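Local coordinates for DNA-binding protein HU (Anabaena sp., PDB 1P71), which binds and bends DNA as a homodimeric bacterial histone-like protein, wrapping it to protect it from denaturation, and is essential for heterocyst differentiation, at residues F47-S52 against A78-K83; R53-R58 against P72-P77. One frame throughout, in Å; residues are numbered along the deposited sequence.

Both contacts pair the same two antiparallel strands, 48-61 and 68-81, and contact 2 is nested inside the loop that contact 1 closes. Contact 1 is the base of the hairpin, its centre about 7 Å from the centre of the chain, with its phenylalanines packed into the dimer. Contact 2, its centre about 17 Å from that of the chain, is the first part of the arm that leaves the body and runs along the bound DNA. The two contact centres are about 18 Å apart, yet they touch: a weak hydrogen bond joins Ser80 OG to Arg53 NH2 (2.9 Å), and Ala78 CB lies 3.4 Å from Arg53 CZ. The nearest atom of contact 1 is about 4 Å from nucleic acid, whereas contact 2 bonds to it directly.

Contact 1. Residues F47-S52 against A78-K83; sequences FGSFES and AFSAGK
Phe79 swings its ring opposite its own backbone N (chi1 177°) and brings it against both Phe47 and Phe50; Phe50 turns its own CG beside the backbone N and anti to the carbonyl carbon (chi1 -66°). This is the base of the antiparallel beta hairpin from which the DNA-binding arm of the HU fold extends. The three rings form an aromatic cluster. Phe79 CD1 sits over one face of the Phe50 ring, off toward its rim and 3.5 Å from CZ of Phe50, with the two planes inclined at 48°. On the Phe47 side, Phe79 CE1 comes to 3.6 Å from Phe47 CE2, and the two side chains cross at about a right angle. Phe50 also packs on Ile32 and Val36 of helix 18-37 and meets Phe79 of the second subunit edge-to-face, so the cluster continues across the dimer interface. Replacing Phe50 by an alanine would probably leave CD1 of Phe79 without the ring face beneath it and open a gap toward helix 18-37.

Gly48 CA passes close to CE1 of Phe79, and a CB there would collide with CZ of Phe79; at its backbone angles a side chain would also run into the carbonyl O of Phe47. With Phe47 it makes a classic beta bulge opposite Leu44. Ser49 and Ser80 exchange backbone hydrogen bonds, as do Glu51 and Ala78. Beyond the regular pairing, Gly82 N, at the N-cap position of helix 83-89, gives Phe47 O a nearly straight bond of 2.8 Å, approaching from above the carbonyl plane. On the sheet face carrying the serines, a water bridges the two hydroxyls, 3.1 Å from Ser49 OG and 2.9 Å from Ser80 OG.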
loop_
_atom_site.group_PDB
_atom_site.type_symbol
_atom_site.label_atom_id
_atom_site.label_comp_id
_atom_site.label_asym_id
_atom_site.label_seq_id
_atom_site.Cartn_x
_atom_site.Cartn_y
_atom_site.Cartn_z
ATOM N N PHE C 47 2.494 9.181 -2.299
ATOM C CA PHE C 47 2.726 7.809 -1.873
ATOM C C PHE C 47 1.761 6.855 -2.557
ATOM O O PHE C 47 2.175 5.929 -3.251
ATOM C CB PHE C 47 2.616 7.683 -0.356
ATOM C CG PHE C 47 2.831 6.282 0.143
ATOM C CD1 PHE C 47 4.127 5.767 0.294
ATOM C CD2 PHE C 47 1.738 5.464 0.433
ATOM C CE1 PHE C 47 4.324 4.467 0.743
ATOM C CE2 PHE C 47 1.915 4.166 0.875
ATOM C CZ PHE C 47 3.206 3.657 1.024
ATOM N N GLY C 48 0.467 7.054 -2.314
ATOM C CA GLY C 48 -0.538 6.261 -2.987
ATOM C C GLY C 48 -1.856 6.259 -2.248
ATOM O O GLY C 48 -2.015 6.954 -1.238
ATOM N N SER C 49 -2.795 5.466 -2.756
ATOM C CA SER C 49 -4.111 5.354 -2.141
ATOM C C SER C 49 -4.469 3.894 -1.891
ATOM O O SER C 49 -4.024 2.984 -2.606
ATOM C CB SER C 49 -5.164 5.999 -3.028
ATOM O OG SER C 49 -5.373 5.186 -4.166
ATOM N N PHE C 50 -5.306 3.699 -0.883
ATOM C CA PHE C 50 -5.821 2.407 -0.483
ATOM C C PHE C 50 -7.342 2.479 -0.543
ATOM O O PHE C 50 -7.931 3.458 -0.088
ATOM C CB PHE C 50 -5.460 2.115 0.975
ATOM C CG PHE C 50 -3.988 1.942 1.236
ATOM C CD1 PHE C 50 -3.201 3.047 1.568
ATOM C CD2 PHE C 50 -3.410 0.670 1.220
ATOM C CE1 PHE C 50 -1.848 2.903 1.848
ATOM C CE2 PHE C 50 -2.053 0.507 1.495
ATOM C CZ PHE C 50 -1.273 1.620 1.802
ATOM N N GLU C 51 -7.965 1.441 -1.091
ATOM C CA GLU C 51 -9.406 1.375 -1.150
ATOM C C GLU C 51 -9.902 -0.059 -1.209
ATOM O O GLU C 51 -9.128 -0.986 -1.379
ATOM C CB GLU C 51 -9.938 2.179 -2.335
ATOM C CG GLU C 51 -9.451 1.733 -3.695
ATOM C CD GLU C 51 -10.108 2.526 -4.790
ATOM O OE1 GLU C 51 -10.748 3.552 -4.483
ATOM O OE2 GLU C 51 -10.006 2.115 -5.951
ATOM N N SER C 52 -11.201 -0.217 -0.993
ATOM C CA SER C 52 -11.872 -1.482 -1.150
ATOM C C SER C 52 -12.338 -1.568 -2.619
ATOM O O SER C 52 -12.856 -0.601 -3.168
ATOM C CB SER C 52 -13.055 -1.512 -0.181
ATOM O OG SER C 52 -13.532 -2.815 0.026
ATOM N N ALA C 78 -7.160 -2.626 -2.034
ATOM C CA ALA C 78 -6.337 -2.328 -3.198
ATOM C C ALA C 78 -5.469 -1.093 -2.963
ATOM O O ALA C 78 -5.902 -0.141 -2.308
ATOM C CB ALA C 78 -7.209 -2.150 -4.417
ATOM N N PHE C 79 -4.238 -1.137 -3.462
ATOM C CA PHE C 79 -3.300 -0.020 -3.365
ATOM C C PHE C 79 -2.985 0.521 -4.763
ATOM O O PHE C 79 -2.791 -0.258 -5.683
ATOM C CB PHE C 79 -2.013 -0.473 -2.666
ATOM C CG PHE C 79 -0.940 0.601 -2.574
ATOM C CD1 PHE C 79 -1.097 1.676 -1.724
ATOM C CD2 PHE C 79 0.208 0.532 -3.365
ATOM C CE1 PHE C 79 -0.117 2.668 -1.621
ATOM C CE2 PHE C 79 1.198 1.518 -3.268
ATOM C CZ PHE C 79 1.020 2.590 -2.393
ATOM N N SER C 80 -2.962 1.837 -4.931
ATOM C CA SER C 80 -2.493 2.428 -6.188
ATOM C C SER C 80 -1.417 3.421 -5.868
ATOM O O SER C 80 -1.672 4.407 -5.202
ATOM C CB SER C 80 -3.627 3.134 -6.947
ATOM O OG SER C 80 -4.714 2.243 -7.114
ATOM N N ALA C 81 -0.214 3.132 -6.324
ATOM C CA ALA C 81 0.966 3.906 -5.987
ATOM C C ALA C 81 0.890 5.282 -6.620
ATOM O O ALA C 81 0.434 5.421 -7.731
ATOM C CB ALA C 81 2.213 3.177 -6.445
ATOM N N GLY C 82 1.326 6.293 -5.878
ATOM C CA GLY C 82 1.311 7.661 -6.362
ATOM C C GLY C 82 2.513 7.917 -7.237
ATOM O O GLY C 82 3.422 7.086 -7.299
ATOM N N LYS C 83 2.516 9.077 -7.893
ATOM C CA LYS C 83 3.506 9.418 -8.916
ATOM C C LYS C 83 4.941 9.437 -8.414
ATOM O O LYS C 83 5.846 9.019 -9.136
ATOM C CB LYS C 83 3.175 10.748 -9.597
ATOM C CG LYS C 83 4.139 11.138 -10.709
ATOM C CD LYS C 83 3.435 11.953 -11.783
ATOM C CE LYS C 83 4.418 12.493 -12.807
ATOM N NZ LYS C 83 3.713 13.074 -13.991
HETATM O O HOH W 1 -6.500 2.388 -4.789
#

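Contact 2. Residues R53-R58 against P72-P77; sequences RERKAR and PATRVP. With nucleotides of chain A; nucleotides of chain B.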
loop_
_atom_site.group_PDB
_atom_site.type_symbol
_atom_site.label_atom_id
_atom_site.label_comp_id
_atom_site.label_asym_id
_atom_site.label_seq_id
_atom_site.Cartn_x
_atom_site.Cartn_y
_atom_site.Cartn_z
ATOM N N ARG C 53 -12.124 -2.716 -3.254
ATOM C CA ARG C 53 -12.611 -2.942 -4.603
ATOM C C ARG C 53 -13.593 -4.100 -4.618
ATOM O O ARG C 53 -13.336 -5.134 -4.009
ATOM C CB ARG C 53 -11.449 -3.203 -5.560
ATOM C CG ARG C 53 -10.724 -1.901 -5.870
ATOM C CD ARG C 53 -9.749 -1.938 -7.007
ATOM N NE ARG C 53 -8.970 -0.700 -7.007
ATOM C CZ ARG C 53 -7.710 -0.600 -7.393
ATOM N NH1 ARG C 53 -7.057 -1.678 -7.808
ATOM N NH2 ARG C 53 -7.096 0.584 -7.357
ATOM N N GLU C 54 -14.714 -3.910 -5.309
ATOM C CA GLU C 54 -15.676 -4.981 -5.513
ATOM C C GLU C 54 -15.109 -5.978 -6.497
ATOM O O GLU C 54 -14.427 -5.602 -7.453
ATOM C CB GLU C 54 -17.023 -4.451 -6.010
ATOM C CG GLU C 54 -17.731 -3.520 -5.047
ATOM C CD GLU C 54 -18.133 -4.180 -3.728
ATOM O OE1 GLU C 54 -18.987 -5.100 -3.730
ATOM O OE2 GLU C 54 -17.609 -3.770 -2.680
ATOM N N ARG C 55 -15.347 -7.255 -6.217
ATOM C CA ARG C 55 -15.021 -8.356 -7.132
ATOM C C ARG C 55 -16.305 -9.137 -7.388
ATOM O O ARG C 55 -16.908 -9.636 -6.451
ATOM C CB ARG C 55 -13.965 -9.271 -6.498
ATOM C CG ARG C 55 -12.552 -8.656 -6.389
ATOM C CD ARG C 55 -11.833 -8.680 -7.700
ATOM N NE ARG C 55 -10.508 -8.055 -7.702
ATOM C CZ ARG C 55 -10.284 -6.749 -7.841
ATOM N NH1 ARG C 55 -11.306 -5.895 -7.943
ATOM N NH2 ARG C 55 -9.024 -6.299 -7.871
ATOM N N LYS C 56 -16.739 -9.196 -8.648
ATOM C CA LYS C 56 -17.895 -9.988 -9.064
ATOM C C LYS C 56 -17.610 -11.466 -8.876
ATOM O O LYS C 56 -16.438 -11.871 -8.883
ATOM C CB LYS C 56 -18.144 -9.777 -10.564
ATOM C CG LYS C 56 -18.897 -8.520 -10.942
ATOM C CD LYS C 56 -18.984 -8.449 -12.475
ATOM C CE LYS C 56 -19.887 -7.289 -12.942
ATOM N NZ LYS C 56 -20.117 -6.242 -11.878
ATOM N N ALA C 57 -18.665 -12.265 -8.764
ATOM C CA ALA C 57 -18.549 -13.714 -8.805
ATOM C C ALA C 57 -17.891 -14.113 -10.103
ATOM O O ALA C 57 -18.075 -13.441 -11.129
ATOM C CB ALA C 57 -19.906 -14.369 -8.724
ATOM N N ARG C 58 -17.134 -15.207 -10.066
ATOM C CA ARG C 58 -16.569 -15.788 -11.274
ATOM C C ARG C 58 -16.427 -17.290 -11.147
ATOM O O ARG C 58 -16.516 -17.853 -10.061
ATOM C CB ARG C 58 -15.206 -15.174 -11.611
ATOM C CG ARG C 58 -14.231 -15.142 -10.502
ATOM C CD ARG C 58 -13.140 -14.102 -10.703
ATOM N NE ARG C 58 -12.240 -14.037 -9.560
ATOM C CZ ARG C 58 -11.220 -14.865 -9.376
ATOM N NH1 ARG C 58 -10.954 -15.819 -10.273
ATOM N NH2 ARG C 58 -10.446 -14.724 -8.302
ATOM N N PRO C 72 -17.661 -16.889 -5.249
ATOM C CA PRO C 72 -18.647 -15.841 -4.966
ATOM C C PRO C 72 -18.043 -14.439 -4.981
ATOM O O PRO C 72 -16.801 -14.264 -4.903
ATOM C CB PRO C 72 -19.179 -16.221 -3.579
ATOM C CG PRO C 72 -18.115 -17.056 -2.988
ATOM C CD PRO C 72 -17.478 -17.800 -4.107
ATOM N N ALA C 73 -18.924 -13.450 -5.137
ATOM C CA ALA C 73 -18.531 -12.038 -5.097
ATOM C C ALA C 73 -17.854 -11.725 -3.775
ATOM O O ALA C 73 -18.216 -12.283 -2.755
ATOM C CB ALA C 73 -19.747 -11.156 -5.256
ATOM N N THR C 74 -16.866 -10.828 -3.798
ATOM C CA THR C 74 -16.199 -10.387 -2.575
ATOM C C THR C 74 -15.743 -8.935 -2.691
ATOM O O THR C 74 -16.086 -8.252 -3.662
ATOM C CB THR C 74 -15.013 -11.358 -2.202
ATOM O OG1 THR C 74 -14.488 -11.011 -0.906
ATOM C CG2 THR C 74 -13.804 -11.241 -3.186
ATOM N N ARG C 75 -15.032 -8.456 -1.669
ATOM C CA ARG C 75 -14.331 -7.170 -1.702
ATOM C C ARG C 75 -12.910 -7.434 -1.283
ATOM O O ARG C 75 -12.653 -8.290 -0.437
ATOM C CB ARG C 75 -14.907 -6.150 -0.717
ATOM C CG ARG C 75 -16.414 -6.013 -0.656
ATOM C CD ARG C 75 -16.908 -5.274 0.587
ATOM N NE ARG C 75 -18.351 -5.018 0.544
ATOM C CZ ARG C 75 -19.086 -4.506 1.547
ATOM N NH1 ARG C 75 -18.547 -4.210 2.721
ATOM N NH2 ARG C 75 -20.373 -4.302 1.363
ATOM N N VAL C 76 -11.980 -6.683 -1.861
ATOM C CA VAL C 76 -10.574 -6.820 -1.520
ATOM C C VAL C 76 -9.950 -5.447 -1.334
ATOM O O VAL C 76 -10.359 -4.491 -1.976
ATOM C CB VAL C 76 -9.800 -7.568 -2.639
ATOM C CG1 VAL C 76 -10.300 -9.029 -2.779
ATOM C CG2 VAL C 76 -9.895 -6.805 -3.967
ATOM N N PRO C 77 -8.951 -5.339 -0.467
ATOM C CA PRO C 77 -8.203 -4.085 -0.354
ATOM C C PRO C 77 -7.311 -3.874 -1.600
ATOM O O PRO C 77 -6.822 -4.848 -2.197
ATOM C CB PRO C 77 -7.389 -4.283 0.934
ATOM C CG PRO C 77 -7.315 -5.752 1.156
ATOM C CD PRO C 77 -8.446 -6.387 0.448
ATOM P P DT A 11 -14.996 -8.179 -12.483
ATOM O OP1 DT A 11 -15.410 -7.669 -11.142
ATOM O OP2 DT A 11 -15.745 -7.746 -13.686
ATOM O "O5'" DT A 11 -13.429 -7.844 -12.705
ATOM C "C5'" DT A 11 -12.454 -8.471 -11.881
ATOM C "C4'" DT A 11 -11.075 -7.818 -11.887
ATOM O "O4'" DT A 11 -10.231 -8.624 -12.725
ATOM C "C3'" DT A 11 -10.918 -6.359 -12.332
ATOM O "O3'" DT A 11 -10.281 -5.663 -11.265
ATOM C "C2'" DT A 11 -9.961 -6.420 -13.510
ATOM C "C1'" DT A 11 -9.352 -7.818 -13.465
ATOM N N1 DT A 11 -9.221 -8.374 -14.861
ATOM C C2 DT A 11 -7.976 -8.757 -15.351
ATOM O O2 DT A 11 -6.950 -8.710 -14.710
ATOM N N3 DT A 11 -7.990 -9.216 -16.643
ATOM C C4 DT A 11 -9.084 -9.321 -17.501
ATOM O O4 DT A 11 -8.975 -9.744 -18.649
ATOM C C5 DT A 11 -10.348 -8.894 -16.942
ATOM C C7 DT A 11 -11.616 -8.954 -17.756
ATOM C C6 DT A 11 -10.353 -8.442 -15.670
ATOM P P DG B 14 -6.420 -14.014 -3.911
ATOM O OP1 DG B 14 -7.167 -13.443 -2.764
ATOM O OP2 DG B 14 -5.092 -14.610 -3.629
ATOM O "O5'" DG B 14 -7.330 -15.141 -4.590
ATOM C "C5'" DG B 14 -8.556 -14.784 -5.233
ATOM C "C4'" DG B 14 -9.309 -16.003 -5.734
ATOM O "O4'" DG B 14 -8.947 -16.199 -7.105
ATOM C "C3'" DG B 14 -8.952 -17.283 -5.009
ATOM O "O3'" DG B 14 -10.120 -17.762 -4.379
ATOM C "C2'" DG B 14 -8.449 -18.243 -6.070
ATOM C "C1'" DG B 14 -8.753 -17.568 -7.384
ATOM N N9 DG B 14 -7.655 -17.730 -8.341
ATOM C C8 DG B 14 -6.294 -17.642 -8.095
ATOM N N7 DG B 14 -5.554 -17.840 -9.162
ATOM C C5 DG B 14 -6.493 -18.089 -10.177
ATOM C C6 DG B 14 -6.314 -18.395 -11.549
ATOM O O6 DG B 14 -5.251 -18.513 -12.182
ATOM N N1 DG B 14 -7.523 -18.564 -12.209
ATOM C C2 DG B 14 -8.761 -18.486 -11.626
ATOM N N2 DG B 14 -9.818 -18.674 -12.427
ATOM N N3 DG B 14 -8.949 -18.210 -10.344
ATOM C C4 DG B 14 -7.782 -18.019 -9.683
ATOM P P DA A 10 -15.658 -13.873 -16.690
ATOM O OP1 DA A 10 -16.965 -14.568 -16.591
ATOM O OP2 DA A 10 -15.129 -13.269 -17.940
ATOM O "O5'" DA A 10 -15.680 -12.668 -15.634
ATOM C "C5'" DA A 10 -16.009 -12.840 -14.245
ATOM C "C4'" DA A 10 -15.018 -12.050 -13.396
ATOM O "O4'" DA A 10 -13.679 -12.562 -13.653
ATOM C "C3'" DA A 10 -14.974 -10.544 -13.683
ATOM O "O3'" DA A 10 -14.977 -9.793 -12.452
ATOM C "C2'" DA A 10 -13.693 -10.364 -14.509
ATOM C "C1'" DA A 10 -12.807 -11.478 -13.953
ATOM N N9 DA A 10 -11.701 -11.868 -14.853
ATOM C C8 DA A 10 -11.754 -12.153 -16.205
ATOM N N7 DA A 10 -10.595 -12.463 -16.752
ATOM C C5 DA A 10 -9.705 -12.373 -15.683
ATOM C C6 DA A 10 -8.317 -12.560 -15.589
ATOM N N6 DA A 10 -7.552 -12.912 -16.617
ATOM N N1 DA A 10 -7.731 -12.402 -14.387
ATOM C C2 DA A 10 -8.477 -12.060 -13.337
ATOM N N3 DA A 10 -9.801 -11.846 -13.285
ATOM C C4 DA A 10 -10.365 -12.012 -14.513
HETATM O O HOH W 2 -20.256 -6.048 -1.581
HETATM O O HOH W 3 -18.645 -7.664 -4.334
HETATM O O HOH W 4 -14.907 -12.985 -6.621
#
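Arg53 pairs with Val76 and Arg55 with Thr74 through two reciprocal pairs of backbone hydrogen bonds, which build the antiparallel beta hairpin of the HU arm; past them a water links Lys56 O to Pro72 O.

The charged contact is on the face of Glu54 and Arg75. Their side chains run alongside each other, pointing the same way, and form a salt bridge of 3.5 Å from Glu54 OE2 to Arg75 NE. A water in the guanidinium plane donates to Glu54 OE1 and accepts from Arg75 NE.

Van der Waals packing and DNA binding meet at Arg55. Its chain bends at chi2 (-78°), which brings the guanidinium across Val76: CG2 lies over the centre of one face, 3.9 Å from CZ of Arg55. The opposite face meets O3' of DT11 of chain A, while NH1 donates to Glu54 O and makes a salt bridge to a DNA phosphate.

Further contacts with the DNA come from the next residues. Arg58 CD lies 3.4 Å from O4' of DA10 of chain A. Lys56 lays the carbons of its side chain against the DT11 phosphate, and its backbone N hydrogen-bonds OP1 of DT11 of chain A at 3.2 Å, nearly straight at 170°.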